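Local coordinates for protein lysozyme, putative (Bacillus anthracis, PDB 2WAG) that probably cleaves the glycan strands of bacterial cell-wall peptidoglycan as a family 25 glycoside hydrolase with lysozyme activity, at residues Glu47-Val52 with Gly82-Glu87; Ala72-Ser77 with Ser127-Met132; Lys58-Ala63 with Asn92-Lys97. One frame throughout, in Å; residues are numbered along the deposited sequence.

From the N terminus, the chain opens contact 1 at the turn after strand 40-47, contact 3 on helix 56-64 and contact 2 at the end of strand 69-75. Contact 1 closes first, on the start of helix 82-92; contact 3 follows in the loop after that helix, and contact 2 closes last, on helix 119-137. The loops are closed in a staggered way, so every pair of contacts crosses and none nests. Contacts 1 and 2 lie about 8 Å apart, centre to centre, share one sulfate and meet through Gln85. Contact 3, centred about 17 Å from either, ties helix 56-64 to the loop between helix 82-92 and strand 103-106.

Contact 1 of 3, residues Glu47-Val52 with Gly82-Glu87. With SO4 (sulfate ion), chain G.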
ATOM      1  N   GLU A  47     -11.714  12.943  -8.793  1.00  8.68           N
ATOM      2  CA  GLU A  47     -12.326  11.784  -8.171  1.00  8.79           C
ATOM      3  C   GLU A  47     -13.815  12.025  -8.058  1.00  8.93           C
ATOM      4  O   GLU A  47     -14.244  13.129  -7.705  1.00  9.68           O
ATOM      5  CB  GLU A  47     -11.699  11.457  -6.795  1.00  9.29           C
ATOM      6  CG  GLU A  47     -12.357  10.261  -6.103  1.00  8.80           C
ATOM      7  CD  GLU A  47     -11.586   9.733  -4.909  1.00  8.89           C
ATOM      8  OE1 GLU A  47     -10.507  10.261  -4.589  1.00  9.09           O
ATOM      9  OE2 GLU A  47     -12.094   8.782  -4.285  1.00  9.46           O
ATOM     10  N   GLY A  48     -14.606  11.006  -8.365  1.00  8.83           N
ATOM     11  CA  GLY A  48     -16.059  11.131  -8.260  1.00  9.54           C
ATOM     12  C   GLY A  48     -16.616  12.295  -9.047  1.00 10.57           C
ATOM     13  O   GLY A  48     -16.100  12.667 -10.095  1.00 11.74           O
ATOM     14  N   SER A  49     -17.695  12.897  -8.570  0.50 10.67           N
ATOM     15  CA  SER A  49     -18.350  13.870  -9.433  0.50 10.75           C
ATOM     16  C   SER A  49     -18.003  15.313  -9.040  0.50 11.35           C
ATOM     17  O   SER A  49     -18.467  16.224  -9.702  0.50 11.68           O
ATOM     18  CB  SER A  49     -19.883  13.602  -9.566  0.50  9.28           C
ATOM     19  OG  SER A  49     -20.201  12.422 -10.330  0.50  9.78           O
ATOM     20  N   ALA A  50     -17.152  15.536  -8.035  1.00 11.96           N
ATOM     21  CA  ALA A  50     -16.832  16.907  -7.665  1.00 12.13           C
ATOM     22  C   ALA A  50     -15.422  17.179  -7.131  1.00 11.96           C
ATOM     23  O   ALA A  50     -15.028  18.332  -6.956  1.00 12.81           O
ATOM     24  CB  ALA A  50     -17.875  17.407  -6.666  1.00 13.38           C
ATOM     25  N   PHE A  51     -14.627  16.135  -6.908  1.00 11.71           N
ATOM     26  CA  PHE A  51     -13.339  16.330  -6.270  1.00 11.16           C
ATOM     27  C   PHE A  51     -12.211  16.575  -7.282  1.00 10.25           C
ATOM     28  O   PHE A  51     -12.164  15.932  -8.335  1.00 10.22           O
ATOM     29  CB  PHE A  51     -13.004  15.124  -5.374  1.00 12.28           C
ATOM     30  CG  PHE A  51     -11.693  15.230  -4.669  1.00 12.43           C
ATOM     31  CD1 PHE A  51     -11.605  15.810  -3.403  1.00 14.20           C
ATOM     32  CD2 PHE A  51     -10.528  14.751  -5.268  1.00 13.01           C
ATOM     33  CE1 PHE A  51     -10.378  15.889  -2.740  1.00 14.59           C
ATOM     34  CE2 PHE A  51      -9.305  14.831  -4.611  1.00 13.77           C
ATOM     35  CZ  PHE A  51      -9.226  15.407  -3.363  1.00 14.30           C
ATOM     36  N   VAL A  52     -11.309  17.496  -6.947  1.00  9.79           N
ATOM     37  CA  VAL A  52     -10.128  17.805  -7.753  1.00  9.71           C
ATOM     38  C   VAL A  52      -8.879  17.651  -6.885  1.00  9.35           C
ATOM     39  O   VAL A  52      -8.776  18.259  -5.811  1.00 10.48           O
ATOM     40  CB  VAL A  52     -10.164  19.247  -8.329  1.00  9.71           C
ATOM     41  CG1 VAL A  52      -8.956  19.506  -9.223  1.00 11.21           C
ATOM     42  CG2 VAL A  52     -11.463  19.477  -9.122  1.00  9.50           C
ATOM     43  N   GLY A  82     -21.862   7.974 -14.075  1.00 12.06           N
ATOM     44  CA  GLY A  82     -20.732   8.031 -15.003  1.00 11.51           C
ATOM     45  C   GLY A  82     -20.715   9.342 -15.757  1.00 11.25           C
ATOM     46  O   GLY A  82     -19.668   9.920 -16.001  1.00 12.23           O
ATOM     47  N   GLU A  83     -21.892   9.836 -16.143  1.00 11.97           N
ATOM     48  CA  GLU A  83     -21.923  11.047 -16.941  1.00 12.99           C
ATOM     49  C   GLU A  83     -21.332  12.228 -16.180  1.00 12.18           C
ATOM     50  O   GLU A  83     -20.567  13.008 -16.719  1.00 12.66           O
ATOM     51  CB  GLU A  83     -23.367  11.365 -17.386  1.00 14.54           C
ATOM     52  CG  GLU A  83     -23.452  12.684 -18.140  1.00 19.24           C
ATOM     53  CD  GLU A  83     -24.874  13.138 -18.404  1.00 24.84           C
ATOM     54  OE1 GLU A  83     -25.692  13.172 -17.453  1.00 29.14           O
ATOM     55  OE2 GLU A  83     -25.154  13.476 -19.568  1.00 28.69           O
ATOM     56  N   THR A  84     -21.692  12.358 -14.900  1.00 11.42           N
ATOM     57  CA  THR A  84     -21.191  13.439 -14.077  0.50 10.75           C
ATOM     58  C   THR A  84     -19.689  13.297 -13.790  1.00 10.97           C
ATOM     59  O   THR A  84     -18.952  14.268 -13.767  1.00 11.08           O
ATOM     60  CB  THR A  84     -22.010  13.539 -12.782  0.50 10.21           C
ATOM     61  OG1 THR A  84     -22.032  12.268 -12.118  0.50 13.00           O
ATOM     62  CG2 THR A  84     -23.411  13.874 -13.142  0.50  7.44           C
ATOM     63  N   GLN A  85     -19.250  12.056 -13.593  1.00 10.83           N
ATOM     64  CA  GLN A  85     -17.819  11.819 -13.392  1.00 10.63           C
ATOM     65  C   GLN A  85     -17.013  12.163 -14.649  1.00 10.13           C
ATOM     66  O   GLN A  85     -15.963  12.776 -14.545  1.00 10.46           O
ATOM     67  CB  GLN A  85     -17.593  10.378 -12.960  1.00  9.78           C
ATOM     68  CG  GLN A  85     -18.164  10.099 -11.572  1.00 10.42           C
ATOM     69  CD  GLN A  85     -17.728   8.779 -11.035  1.00  9.32           C
ATOM     70  OE1 GLN A  85     -16.546   8.579 -10.744  1.00  9.60           O
ATOM     71  NE2 GLN A  85     -18.664   7.843 -10.912  1.00  9.85           N
ATOM     72  N   ALA A  86     -17.522  11.787 -15.835  1.00  9.90           N
ATOM     73  CA  ALA A  86     -16.844  12.143 -17.083  1.00  9.90           C
ATOM     74  C   ALA A  86     -16.784  13.659 -17.262  1.00  9.96           C
ATOM     75  O   ALA A  86     -15.772  14.215 -17.682  1.00  9.96           O
ATOM     76  CB  ALA A  86     -17.556  11.523 -18.272  1.00 10.72           C
ATOM     77  N   GLU A  87     -17.904  14.322 -16.964  1.00 10.47           N
ATOM     78  CA  GLU A  87     -17.947  15.770 -17.085  1.00 11.34           C
ATOM     79  C   GLU A  87     -16.932  16.433 -16.166  1.00 11.39           C
ATOM     80  O   GLU A  87     -16.304  17.436 -16.523  1.00 11.35           O
ATOM     81  CB  GLU A  87     -19.365  16.295 -16.778  1.00 11.73           C
ATOM     82  CG  GLU A  87     -20.381  15.971 -17.884  1.00 13.46           C
ATOM     83  CD  GLU A  87     -21.849  16.125 -17.481  1.00 18.78           C
ATOM     84  OE1 GLU A  87     -22.200  16.112 -16.278  1.00 18.88           O
ATOM     85  OE2 GLU A  87     -22.684  16.226 -18.407  1.00 22.59           O
TER
HETATM   86  S   SO4 G1223     -19.164  11.021  -5.296  1.00 13.82           S
HETATM   87  O1  SO4 G1223     -18.148  10.349  -4.504  1.00 21.43           O
HETATM   88  O2  SO4 G1223     -18.826  12.114  -6.202  1.00 21.63           O
HETATM   89  O3  SO4 G1223     -20.467  11.169  -4.635  1.00 20.44           O
HETATM   90  O4  SO4 G1223     -19.458   9.942  -6.268  1.00 20.26           O
HETATM   91  O   HOH W   1     -19.769  16.319 -12.440  0.50  8.19           O
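Ser49 turns OG away from its carbonyl carbon (chi1 -70°), while Thr84 places OG1 between its backbone N and carbonyl carbon (chi1 54°), and the two rotations bring the hydroxyls together. Ser49 OG lies 2.6 Å from Thr84 OG1, a hydrogen-bonding distance, though the proton may instead serve Ser80 OG and both side chains have a second conformer. Thr84 OG1 is also bonded to Lys81 O, which extends the polar run.

Beside this pair a water spans the two backbones, donating to Ser49 O and to Thr84 O. Gln85 flanks the turn with its aliphatic part: Gln85 CG lies 3.3 Å from Ser49 OG, and the extended chain carries the amide past Gly48, where Gln85 OE1 comes within 3.6 Å of Gly48 CA. The amide is gripped at both ends, OE1 by Ser77 N and NE2 by Ser80 O.

The turn itself is a tight hairpin between strands 40-47 and 51-52, closed by the backbone pair Glu47 and Phe51; Gly48 takes a positive phi within it. The peptide N-H of Ser49 points out of the turn to a sulfate, Ser49 N to sulfate O2 2.7 Å at an almost straight 170°, and Ser80 OG binds the same ion. Hydroxyls and a water thus tie the turn to the start of helix 82-92, with the amide of Gln85 packed alongside, and the turn's backbone N-H, with a neighbouring hydroxyl, can hold an anion, here a sulfate probably from the crystallisation liquor.

Contact 2 of 3, residues Ala72-Ser77 with Ser127-Met132. With SO4 (sulfate ion), chain G.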
ATOM      1  N   ALA A  72      -3.546  11.882 -17.523  1.00  7.80           N
ATOM      2  CA  ALA A  72      -4.264  12.117 -16.262  1.00  7.84           C
ATOM      3  C   ALA A  72      -5.191  10.963 -15.962  1.00  7.35           C
ATOM      4  O   ALA A  72      -5.682  10.305 -16.876  1.00  8.26           O
ATOM      5  CB  ALA A  72      -5.070  13.420 -16.356  1.00  9.17           C
ATOM      6  N   TYR A  73      -5.443  10.727 -14.677  1.00  7.14           N
ATOM      7  CA  TYR A  73      -6.415   9.720 -14.292  1.00  6.36           C
ATOM      8  C   TYR A  73      -7.546  10.268 -13.440  1.00  6.19           C
ATOM      9  O   TYR A  73      -7.393  11.268 -12.722  1.00  7.06           O
ATOM     10  CB  TYR A  73      -5.768   8.491 -13.639  1.00  6.82           C
ATOM     11  CG  TYR A  73      -5.297   8.556 -12.199  1.00  5.81           C
ATOM     12  CD1 TYR A  73      -6.168   8.285 -11.140  1.00  7.37           C
ATOM     13  CD2 TYR A  73      -3.941   8.754 -11.914  1.00  7.06           C
ATOM     14  CE1 TYR A  73      -5.685   8.231  -9.832  1.00  7.24           C
ATOM     15  CE2 TYR A  73      -3.445   8.680 -10.612  1.00  7.32           C
ATOM     16  CZ  TYR A  73      -4.333   8.431  -9.579  1.00  7.00           C
ATOM     17  OH  TYR A  73      -3.910   8.350  -8.269  1.00  8.62           O
ATOM     18  N   HIS A  74      -8.678   9.573 -13.541  1.00  6.48           N
ATOM     19  CA  HIS A  74      -9.849   9.811 -12.730  1.00  6.68           C
ATOM     20  C   HIS A  74     -10.015   8.655 -11.762  1.00  6.48           C
ATOM     21  O   HIS A  74      -9.976   7.498 -12.166  1.00  7.17           O
ATOM     22  CB  HIS A  74     -11.097   9.802 -13.615  1.00  7.02           C
ATOM     23  CG  HIS A  74     -12.336  10.117 -12.847  1.00  7.37           C
ATOM     24  ND1 HIS A  74     -13.256   9.179 -12.419  1.00 10.20           N
ATOM     25  CD2 HIS A  74     -12.768  11.307 -12.389  1.00  5.81           C
ATOM     26  CE1 HIS A  74     -14.212   9.792 -11.729  1.00  6.23           C
ATOM     27  NE2 HIS A  74     -13.944  11.085 -11.715  1.00 10.60           N
ATOM     28  N   PHE A  75     -10.217   8.962 -10.480  1.00  6.83           N
ATOM     29  CA  PHE A  75     -10.489   7.914  -9.515  1.00  6.75           C
ATOM     30  C   PHE A  75     -12.012   7.699  -9.442  1.00  6.97           C
ATOM     31  O   PHE A  75     -12.753   8.582  -9.019  1.00  8.04           O
ATOM     32  CB  PHE A  75      -9.871   8.244  -8.152  1.00  7.44           C
ATOM     33  CG  PHE A  75      -9.824   7.068  -7.230  1.00  7.38           C
ATOM     34  CD1 PHE A  75      -8.618   6.407  -6.965  1.00  8.65           C
ATOM     35  CD2 PHE A  75     -10.982   6.586  -6.658  1.00  8.09           C
ATOM     36  CE1 PHE A  75      -8.601   5.295  -6.118  1.00  9.44           C
ATOM     37  CE2 PHE A  75     -10.973   5.489  -5.823  1.00  9.26           C
ATOM     38  CZ  PHE A  75      -9.776   4.840  -5.549  1.00  9.34           C
ATOM     39  N   PHE A  76     -12.465   6.538  -9.894  1.00  7.12           N
ATOM     40  CA  PHE A  76     -13.888   6.241 -10.021  1.00  7.37           C
ATOM     41  C   PHE A  76     -14.617   6.165  -8.684  1.00  7.48           C
ATOM     42  O   PHE A  76     -14.083   5.621  -7.708  1.00  9.21           O
ATOM     43  CB  PHE A  76     -14.020   4.913 -10.770  1.00  8.80           C
ATOM     44  CG  PHE A  76     -15.430   4.531 -11.152  1.00  8.46           C
ATOM     45  CD1 PHE A  76     -16.113   5.201 -12.159  1.00 10.40           C
ATOM     46  CD2 PHE A  76     -16.051   3.460 -10.517  1.00 10.55           C
ATOM     47  CE1 PHE A  76     -17.438   4.811 -12.504  1.00 11.21           C
ATOM     48  CE2 PHE A  76     -17.330   3.051 -10.881  1.00 12.83           C
ATOM     49  CZ  PHE A  76     -18.018   3.729 -11.856  1.00 11.44           C
ATOM     50  N   SER A  77     -15.832   6.704  -8.654  1.00  7.72           N
ATOM     51  CA  SER A  77     -16.735   6.569  -7.526  1.00  8.26           C
ATOM     52  C   SER A  77     -17.858   5.601  -7.869  1.00  8.42           C
ATOM     53  O   SER A  77     -18.427   5.650  -8.964  1.00  9.17           O
ATOM     54  CB  SER A  77     -17.343   7.918  -7.173  1.00  8.47           C
ATOM     55  OG  SER A  77     -18.370   7.718  -6.213  1.00  9.99           O
ATOM     56  N   SER A 127     -19.343   2.480 -18.422  1.00  8.95           N
ATOM     57  CA  SER A 127     -19.477   2.521 -19.882  1.00  8.97           C
ATOM     58  C   SER A 127     -19.820   3.909 -20.395  1.00  9.36           C
ATOM     59  O   SER A 127     -19.329   4.329 -21.446  1.00  9.49           O
ATOM     60  CB  SER A 127     -20.532   1.526 -20.345  1.00  9.50           C
ATOM     61  OG  SER A 127     -20.143   0.199 -20.067  1.00 10.38           O
ATOM     62  N   VAL A 128     -20.667   4.633 -19.657  1.00  9.24           N
ATOM     63  CA  VAL A 128     -20.938   6.014 -20.014  1.00 10.24           C
ATOM     64  C   VAL A 128     -19.653   6.861 -19.947  1.00  9.42           C
ATOM     65  O   VAL A 128     -19.365   7.658 -20.841  1.00 10.17           O
ATOM     66  CB  VAL A 128     -22.031   6.632 -19.127  1.00 10.65           C
ATOM     67  CG1 VAL A 128     -22.091   8.134 -19.342  1.00 13.54           C
ATOM     68  CG2 VAL A 128     -23.378   5.950 -19.398  1.00 12.47           C
ATOM     69  N   MET A 129     -18.872   6.694 -18.873  1.00  9.47           N
ATOM     70  CA  MET A 129     -17.627   7.448 -18.753  1.00  9.79           C
ATOM     71  C   MET A 129     -16.690   7.178 -19.926  1.00  9.17           C
ATOM     72  O   MET A 129     -16.115   8.108 -20.496  1.00  9.54           O
ATOM     73  CB  MET A 129     -16.880   7.054 -17.491  1.00 11.23           C
ATOM     74  CG  MET A 129     -17.439   7.594 -16.237  1.00 12.58           C
ATOM     75  SD  MET A 129     -16.197   7.630 -14.916  1.00 16.21           S
ATOM     76  CE  MET A 129     -15.121   8.772 -15.482  1.00 10.32           C
ATOM     77  N   ILE A 130     -16.494   5.897 -20.234  1.00  8.69           N
ATOM     78  CA  ILE A 130     -15.604   5.523 -21.325  1.00  9.22           C
ATOM     79  C   ILE A 130     -16.079   6.171 -22.634  1.00  9.43           C
ATOM     80  O   ILE A 130     -15.277   6.762 -23.373  1.00 10.01           O
ATOM     81  CB  ILE A 130     -15.544   4.012 -21.461  1.00  8.65           C
ATOM     82  CG1 ILE A 130     -14.862   3.380 -20.250  1.00  9.52           C
ATOM     83  CG2 ILE A 130     -14.819   3.616 -22.781  1.00  9.56           C
ATOM     84  CD1 ILE A 130     -15.196   1.923 -20.071  1.00 10.77           C
ATOM     85  N   GLU A 131     -17.380   6.064 -22.930  1.00  9.42           N
ATOM     86  CA  GLU A 131     -17.901   6.632 -24.166  1.00 10.04           C
ATOM     87  C   GLU A 131     -17.610   8.131 -24.246  1.00  9.49           C
ATOM     88  O   GLU A 131     -17.158   8.657 -25.270  1.00 10.59           O
ATOM     89  CB  GLU A 131     -19.407   6.383 -24.255  1.00 10.70           C
ATOM     90  CG  GLU A 131     -19.987   6.889 -25.586  1.00 13.23           C
ATOM     91  CD  GLU A 131     -21.462   6.690 -25.688  1.00 17.26           C
ATOM     92  OE1 GLU A 131     -21.934   5.535 -25.616  1.00 17.91           O
ATOM     93  OE2 GLU A 131     -22.157   7.702 -25.896  1.00 23.10           O
ATOM     94  N   MET A 132     -17.860   8.835 -23.150  1.00  9.17           N
ATOM     95  CA  MET A 132     -17.677  10.277 -23.161  1.00  9.68           C
ATOM     96  C   MET A 132     -16.211  10.693 -23.253  1.00  9.41           C
ATOM     97  O   MET A 132     -15.872  11.655 -23.963  1.00 10.57           O
ATOM     98  CB  MET A 132     -18.338  10.908 -21.927  1.00 10.16           C
ATOM     99  CG  MET A 132     -19.858  10.726 -21.943  1.00 11.81           C
ATOM    100  SD  MET A 132     -20.665  11.402 -20.492  1.00 14.84           S
ATOM    101  CE  MET A 132     -20.301  13.139 -20.655  1.00 17.24           C
TER
HETATM  102  S   SO4 G1223     -19.164  11.021  -5.296  1.00 13.82           S
HETATM  103  O1  SO4 G1223     -18.148  10.349  -4.504  1.00 21.43           O
HETATM  104  O2  SO4 G1223     -18.826  12.114  -6.202  1.00 21.63           O
HETATM  105  O3  SO4 G1223     -20.467  11.169  -4.635  1.00 20.44           O
HETATM  106  O4  SO4 G1223     -19.458   9.942  -6.268  1.00 20.26           O
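Met129 on helix 119-137 reaches two rings, His74 near the end of strand 69-75 and Phe76 just beyond it, and its atoms meet them in succession. CB leaves the helix heading for the strand. CG, turned away from the carbonyl carbon of Met129 (chi1 -75°), passes close to Gly82 O at the start of helix 82-92.

SD then arrives at the rim of the Phe76 ring, in its plane: Met129 SD is 3.7 Å from Phe76 CD1 and sits 86° off the ring normal. This is a Met-aromatic contact made at the edge, where the sulfur faces ring C-H groups instead of the pi cloud. A bend at chi3 (67°) swings the terminal methyl out of the line of the chain and over one face of the His74 imidazole. There Met129 CE stands 4.0 Å from the ring centroid, as a CH-pi contact, and the ring atom nearest to Met129 CE is His74 ND1 at 3.6 Å. The sulfur therefore meets Phe76 at its edge, while the methyl next to it meets a face of His74.

The imidazole is fixed from its other nitrogen, NE2, which is hydrogen-bonded to Gly48 O in the turn after strand 40-47. ND1 is buried and has no polar partner in the model. Gln85 of helix 82-92 packs against all three residues, and Met129 also touches Ile104 of the adjacent strand 103-106.

His74 thus faces the outer helices, whereas Tyr73 and Phe75 both touch Lys44 and Asp105 on the neighbouring strands 40-47 and 103-106. Packing of a methionine against an imidazole and a phenyl ring here joins helix to strand in the outer layer of the TIM-like (beta/alpha)-barrel of family 25 hydrolases.

Contact 3 of 3, residues Lys58-Ala63 with Asn92-Lys97; sequences KNWTNA and NVPKYK
Trp60 on helix 56-64 meets Pro94 and Val93 on the outside of the (beta/alpha)-barrel, joining two successive beta-alpha-beta units: the helix links the parallel strands 40-47 and 69-75, and the loop bearing 92-97 follows helix 82-92 on the way to strand 103-106.

Along the helix, Asn59 comes just before the contact, its OD1 hydrogen-bonded to Trp30 NE1. Trp60, next in sequence, carries the contact. Its CG lies opposite the backbone N (chi1 -179°), a setting that extends the indole away from the helix axis and across to the loop. The pyrrole side of the ring system receives the proline: Pro94 CD stands 3.7 Å above one face of the Trp60 ring, displaced toward the rim, and the two side chains run past each other in opposite directions. Pro94 CG also reaches the ring fusion, 4.0 Å from Trp60 CE2. Farther along, the benzene end lies beside Val93, with Trp60 CH2 4.4 Å from Val93 CG1. Phe56, one helical turn earlier, meets the indole with the planes inclined by about 35°.

After Trp60, the residues from Thr61 to Ala63 have other partners, Ala63 resting on Val70 of strand 69-75. The loop touches the helix once more past this segment, where Tyr96 packs on Asn64.

The contact is van der Waals in kind, with no hydrogen bond across it, and Pro94 itself remains exposed. Its closest approach is between Pro94 CG and Trp60 NE1, at 3.5 Å.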
ATOM      1  N   LYS A  58      -0.662  21.870 -10.878  1.00 12.09           N
ATOM      2  CA  LYS A  58       0.785  22.056 -10.768  1.00 13.04           C
ATOM      3  C   LYS A  58       1.537  20.887 -11.410  1.00 12.02           C
ATOM      4  O   LYS A  58       2.494  21.087 -12.169  1.00 12.34           O
ATOM      5  CB  LYS A  58       1.178  22.234  -9.292  1.00 15.69           C
ATOM      6  CG  LYS A  58       2.673  22.138  -8.993  1.00 19.48           C
ATOM      7  CD  LYS A  58       2.994  22.364  -7.509  1.00 25.30           C
ATOM      8  CE  LYS A  58       2.523  21.212  -6.630  1.00 28.12           C
ATOM      9  NZ  LYS A  58       3.382  21.101  -5.408  1.00 31.70           N
ATOM     10  N   ASN A  59       1.109  19.659 -11.105  1.00 10.74           N
ATOM     11  CA  ASN A  59       1.782  18.498 -11.669  1.00 10.31           C
ATOM     12  C   ASN A  59       1.639  18.447 -13.183  1.00  9.57           C
ATOM     13  O   ASN A  59       2.590  18.131 -13.902  1.00 10.23           O
ATOM     14  CB  ASN A  59       1.250  17.206 -11.064  1.00 10.30           C
ATOM     15  CG  ASN A  59       1.844  16.907  -9.694  1.00  9.84           C
ATOM     16  OD1 ASN A  59       2.997  17.257  -9.414  1.00 11.66           O
ATOM     17  ND2 ASN A  59       1.064  16.246  -8.842  1.00  9.97           N
ATOM     18  N   TRP A  60       0.439  18.744 -13.677  1.00 10.63           N
ATOM     19  CA  TRP A  60       0.230  18.718 -15.118  1.00 10.79           C
ATOM     20  C   TRP A  60       1.147  19.715 -15.816  1.00 11.76           C
ATOM     21  O   TRP A  60       1.824  19.382 -16.788  1.00 12.15           O
ATOM     22  CB  TRP A  60      -1.235  19.037 -15.418  1.00 11.12           C
ATOM     23  CG  TRP A  60      -1.596  19.032 -16.871  1.00 11.16           C
ATOM     24  CD1 TRP A  60      -1.733  20.120 -17.678  1.00 13.59           C
ATOM     25  CD2 TRP A  60      -1.905  17.888 -17.677  1.00 11.94           C
ATOM     26  NE1 TRP A  60      -2.091  19.729 -18.941  1.00 14.21           N
ATOM     27  CE2 TRP A  60      -2.216  18.364 -18.972  1.00 12.86           C
ATOM     28  CE3 TRP A  60      -1.940  16.511 -17.437  1.00 13.38           C
ATOM     29  CZ2 TRP A  60      -2.552  17.509 -20.028  1.00 15.80           C
ATOM     30  CZ3 TRP A  60      -2.284  15.656 -18.484  1.00 14.72           C
ATOM     31  CH2 TRP A  60      -2.585  16.159 -19.766  1.00 16.53           C
ATOM     32  N   THR A  61       1.186  20.932 -15.300  1.00 12.32           N
ATOM     33  CA  THR A  61       2.024  21.955 -15.911  1.00 13.98           C
ATOM     34  C   THR A  61       3.493  21.528 -15.854  1.00 13.33           C
ATOM     35  O   THR A  61       4.212  21.577 -16.854  1.00 13.79           O
ATOM     36  CB  THR A  61       1.853  23.282 -15.181  1.00 14.57           C
ATOM     37  OG1 THR A  61       0.493  23.717 -15.328  1.00 17.01           O
ATOM     38  CG2 THR A  61       2.807  24.328 -15.755  1.00 16.63           C
ATOM     39  N   ASN A  62       3.953  21.095 -14.690  1.00 12.59           N
ATOM     40  CA  ASN A  62       5.388  20.838 -14.546  1.00 12.75           C
ATOM     41  C   ASN A  62       5.813  19.592 -15.305  1.00 11.95           C
ATOM     42  O   ASN A  62       6.880  19.570 -15.939  1.00 12.70           O
ATOM     43  CB  ASN A  62       5.789  20.731 -13.078  1.00 13.25           C
ATOM     44  CG  ASN A  62       5.675  22.064 -12.348  1.00 14.99           C
ATOM     45  OD1 ASN A  62       5.611  23.115 -12.989  1.00 18.45           O
ATOM     46  ND2 ASN A  62       5.654  22.031 -11.015  1.00 17.26           N
ATOM     47  N   ALA A  63       4.989  18.544 -15.274  1.00 11.19           N
ATOM     48  CA  ALA A  63       5.381  17.328 -15.972  1.00 11.03           C
ATOM     49  C   ALA A  63       5.428  17.569 -17.475  1.00 11.23           C
ATOM     50  O   ALA A  63       6.284  17.057 -18.175  1.00 11.55           O
ATOM     51  CB  ALA A  63       4.431  16.181 -15.631  1.00 10.80           C
ATOM     52  N   ASN A  92     -11.600  19.454 -16.079  1.00 10.28           N
ATOM     53  CA  ASN A  92     -10.312  19.671 -15.450  1.00 10.37           C
ATOM     54  C   ASN A  92      -9.115  19.359 -16.330  1.00 10.40           C
ATOM     55  O   ASN A  92      -8.062  19.945 -16.149  1.00 11.75           O
ATOM     56  CB  ASN A  92     -10.222  18.819 -14.176  1.00  9.50           C
ATOM     57  CG  ASN A  92     -10.935  19.487 -13.012  1.00  8.81           C
ATOM     58  OD1 ASN A  92     -10.343  20.320 -12.331  1.00 11.02           O
ATOM     59  ND2 ASN A  92     -12.221  19.177 -12.815  1.00  9.49           N
ATOM     60  N   VAL A  93      -9.265  18.429 -17.265  1.00 10.24           N
ATOM     61  CA  VAL A  93      -8.103  17.927 -18.011  1.00 11.32           C
ATOM     62  C   VAL A  93      -8.158  18.410 -19.466  1.00 12.25           C
ATOM     63  O   VAL A  93      -9.058  18.034 -20.211  1.00 12.64           O
ATOM     64  CB  VAL A  93      -8.060  16.381 -17.957  1.00  9.90           C
ATOM     65  CG1 VAL A  93      -6.865  15.840 -18.758  1.00 11.63           C
ATOM     66  CG2 VAL A  93      -8.003  15.912 -16.492  1.00 10.37           C
ATOM     67  N   PRO A  94      -7.208  19.258 -19.860  1.00 14.00           N
ATOM     68  CA  PRO A  94      -7.287  19.787 -21.223  1.00 14.89           C
ATOM     69  C   PRO A  94      -7.012  18.730 -22.274  1.00 15.04           C
ATOM     70  O   PRO A  94      -6.317  17.743 -22.019  1.00 15.23           O
ATOM     71  CB  PRO A  94      -6.205  20.866 -21.260  1.00 16.37           C
ATOM     72  CG  PRO A  94      -5.290  20.568 -20.163  1.00 16.51           C
ATOM     73  CD  PRO A  94      -6.030  19.737 -19.121  1.00 14.32           C
ATOM     74  N   LYS A  95      -7.553  18.942 -23.462  0.50 14.83           N
ATOM     75  CA  LYS A  95      -7.295  18.084 -24.594  0.50 15.08           C
ATOM     76  C   LYS A  95      -5.942  18.454 -25.179  0.50 14.85           C
ATOM     77  O   LYS A  95      -5.656  19.580 -25.367  0.50 15.42           O
ATOM     78  CB  LYS A  95      -8.388  18.320 -25.630  0.50 15.49           C
ATOM     79  CG  LYS A  95      -8.443  17.377 -26.688  0.50 16.87           C
ATOM     80  CD  LYS A  95      -9.671  17.604 -27.589  0.50 19.89           C
ATOM     81  CE  LYS A  95      -9.664  16.552 -28.691  0.50 21.21           C
ATOM     82  NZ  LYS A  95     -10.722  16.883 -29.636  0.50 23.58           N
ATOM     83  N   TYR A  96      -5.153  17.471 -25.488  0.50 14.22           N
ATOM     84  CA  TYR A  96      -3.789  17.688 -25.965  0.50 15.11           C
ATOM     85  C   TYR A  96      -3.381  16.482 -26.810  0.50 15.11           C
ATOM     86  O   TYR A  96      -3.293  15.369 -26.291  0.50 14.43           O
ATOM     87  CB  TYR A  96      -2.827  17.889 -24.777  0.50 15.44           C
ATOM     88  CG  TYR A  96      -1.387  18.157 -25.195  0.50 16.96           C
ATOM     89  CD1 TYR A  96      -1.098  19.063 -26.208  0.50 19.00           C
ATOM     90  CD2 TYR A  96      -0.322  17.514 -24.569  0.50 18.33           C
ATOM     91  CE1 TYR A  96       0.204  19.311 -26.599  0.50 20.45           C
ATOM     92  CE2 TYR A  96       0.990  17.761 -24.952  0.50 19.28           C
ATOM     93  CZ  TYR A  96       1.242  18.657 -25.971  0.50 20.35           C
ATOM     94  OH  TYR A  96       2.535  18.915 -26.374  0.50 21.91           O
ATOM     95  N   LYS A  97      -3.143  16.685 -28.110  1.00 15.88           N
ATOM     96  CA  LYS A  97      -2.917  15.579 -29.016  1.00 16.46           C
ATOM     97  C   LYS A  97      -1.793  14.654 -28.558  1.00 15.70           C
ATOM     98  O   LYS A  97      -1.870  13.445 -28.747  1.00 15.53           O
ATOM     99  CB  LYS A  97      -2.619  16.105 -30.423  1.00 17.28           C
ATOM    100  CG  LYS A  97      -2.572  15.014 -31.471  1.00 20.28           C
ATOM    101  CD  LYS A  97      -2.552  15.605 -32.889  1.00 23.97           C
TER